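Local coordinates for D-psicose 3-epimerase (Agrobacterium tumefaciens, PDB 2HK0), which probably interconverts D-psicose and D-fructose by epimerising the ketose at C3, in a metal-dependent TIM-barrel active site, at residues Ile71-Ser74 against Ala75-Gly79. Residues are numbered along the deposited sequence; the frame is centred on the assembly and turned at random.
Sequences IRKS and AKDNG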
loop_
_atom_site.group_PDB
_atom_site.type_symbol
_atom_site.label_atom_id
_atom_site.label_comp_id
_atom_site.label_asym_id
_atom_site.label_seq_id
_atom_site.Cartn_x
_atom_site.Cartn_y
_atom_site.Cartn_z
ATOM N N ILE A 71 39.404 8.244 -18.472
ATOM C CA ILE A 71 38.070 8.057 -17.918
ATOM C C ILE A 71 38.107 8.287 -16.402
ATOM O O ILE A 71 37.258 8.996 -15.855
ATOM C CB ILE A 71 37.566 6.629 -18.232
ATOM C CG1 ILE A 71 37.230 6.537 -19.725
ATOM C CG2 ILE A 71 36.370 6.273 -17.348
ATOM C CD1 ILE A 71 36.948 5.143 -20.210
ATOM N N ARG A 72 39.099 7.704 -15.730
ATOM C CA ARG A 72 39.218 7.879 -14.282
ATOM C C ARG A 72 39.423 9.350 -13.922
ATOM O O ARG A 72 38.947 9.823 -12.877
ATOM C CB ARG A 72 40.382 7.052 -13.743
ATOM C CG ARG A 72 40.671 7.269 -12.267
ATOM C CD ARG A 72 41.806 6.363 -11.833
ATOM N NE ARG A 72 42.105 6.505 -10.410
ATOM C CZ ARG A 72 42.555 5.517 -9.644
ATOM N NH1 ARG A 72 42.758 4.305 -10.160
ATOM N NH2 ARG A 72 42.804 5.736 -8.361
ATOM N N LYS A 73 40.127 10.078 -14.789
ATOM C CA LYS A 73 40.380 11.495 -14.545
ATOM C C LYS A 73 39.100 12.297 -14.750
ATOM O O LYS A 73 38.822 13.242 -14.013
ATOM C CB LYS A 73 41.479 12.023 -15.478
ATOM C CG LYS A 73 41.908 13.453 -15.149
ATOM C CD LYS A 73 42.885 13.976 -16.192
ATOM C CE LYS A 73 43.360 15.396 -15.874
ATOM N NZ LYS A 73 42.269 16.432 -15.923
ATOM N N SER A 74 38.319 11.924 -15.755
ATOM C CA SER A 74 37.067 12.618 -16.005
ATOM C C SER A 74 36.151 12.476 -14.785
ATOM O O SER A 74 35.523 13.440 -14.346
ATOM C CB SER A 74 36.374 12.028 -17.227
ATOM O OG SER A 74 35.143 12.684 -17.452
ATOM N N ALA A 75 36.075 11.263 -14.241
ATOM C CA ALA A 75 35.243 11.020 -13.072
ATOM C C ALA A 75 35.772 11.854 -11.901
ATOM O O ALA A 75 35.006 12.499 -11.187
ATOM C CB ALA A 75 35.248 9.519 -12.717
ATOM N N LYS A 76 37.083 11.850 -11.699
ATOM C CA LYS A 76 37.636 12.638 -10.599
ATOM C C LYS A 76 37.318 14.132 -10.772
ATOM O O LYS A 76 36.883 14.792 -9.831
ATOM C CB LYS A 76 39.149 12.450 -10.497
ATOM C CG LYS A 76 39.767 13.263 -9.360
ATOM C CD LYS A 76 41.264 13.039 -9.216
ATOM C CE LYS A 76 41.819 13.937 -8.110
ATOM N NZ LYS A 76 43.288 13.753 -7.884
ATOM N N ASP A 77 37.525 14.659 -11.978
ATOM C CA ASP A 77 37.265 16.072 -12.235
ATOM C C ASP A 77 35.805 16.450 -12.061
ATOM O O ASP A 77 35.495 17.587 -11.736
ATOM C CB ASP A 77 37.714 16.466 -13.648
ATOM C CG ASP A 77 39.218 16.415 -13.816
ATOM O OD1 ASP A 77 39.934 16.613 -12.814
ATOM O OD2 ASP A 77 39.684 16.189 -14.954
ATOM N N ASN A 78 34.900 15.504 -12.279
ATOM C CA ASN A 78 33.483 15.805 -12.140
ATOM C C ASN A 78 32.916 15.387 -10.796
ATOM O O ASN A 78 31.706 15.443 -10.574
ATOM C CB ASN A 78 32.714 15.154 -13.282
ATOM C CG ASN A 78 32.882 15.912 -14.582
ATOM O OD1 ASN A 78 32.296 16.975 -14.761
ATOM N ND2 ASN A 78 33.696 15.383 -15.485
ATOM N N GLY A 79 33.807 14.969 -9.903
ATOM C CA GLY A 79 33.409 14.561 -8.571
ATOM C C GLY A 79 32.367 13.462 -8.537
ATOM O O GLY A 79 31.459 13.503 -7.703
#
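The carbonyl oxygen S74 O is gripped twice by N78. This is the C-terminal end of helix 65-77, closed by a Schellman motif just before strand 81-85 of the TIM barrel. Backbone N78 N lies 3.0 Å from S74 O, and side-chain N78 ND2 lies 2.9 Å from the same oxygen. The two donors come from opposite faces of the carbonyl plane. The side-chain bond is the straighter one at the hydrogen, 151° against 138°. N78 CG stands beside its own backbone N, which turns the amide back over the last helical turn. G79 is the C-prime residue, with positive phi. G79 N bonds to K76 O at 3.1 Å, and I80 N returns to A75 O. Before this turn the helix keeps its regular i to i+4 bonds, from A75 N to I71 O, K76 N to R72 O and D77 N to K73 O.

I71 and A75 are buried. S74 and A75 touch I42 of helix 39-47, and N78 touches E43 and A46. I71 meets F38, Y63 and L119.

K73 and D77 form a salt bridge on the exposed side, one turn apart. The K73 chain runs extended as far as CE, then bends at its last torsion (chi4 -65°) to bring the ammonium round to the carboxylate. K73 CG also passes 3.5 Å from D77 OD2. The bridge closes with K73 NZ 2.8 Å from D77 OD2, on the syn lone pair of that oxygen.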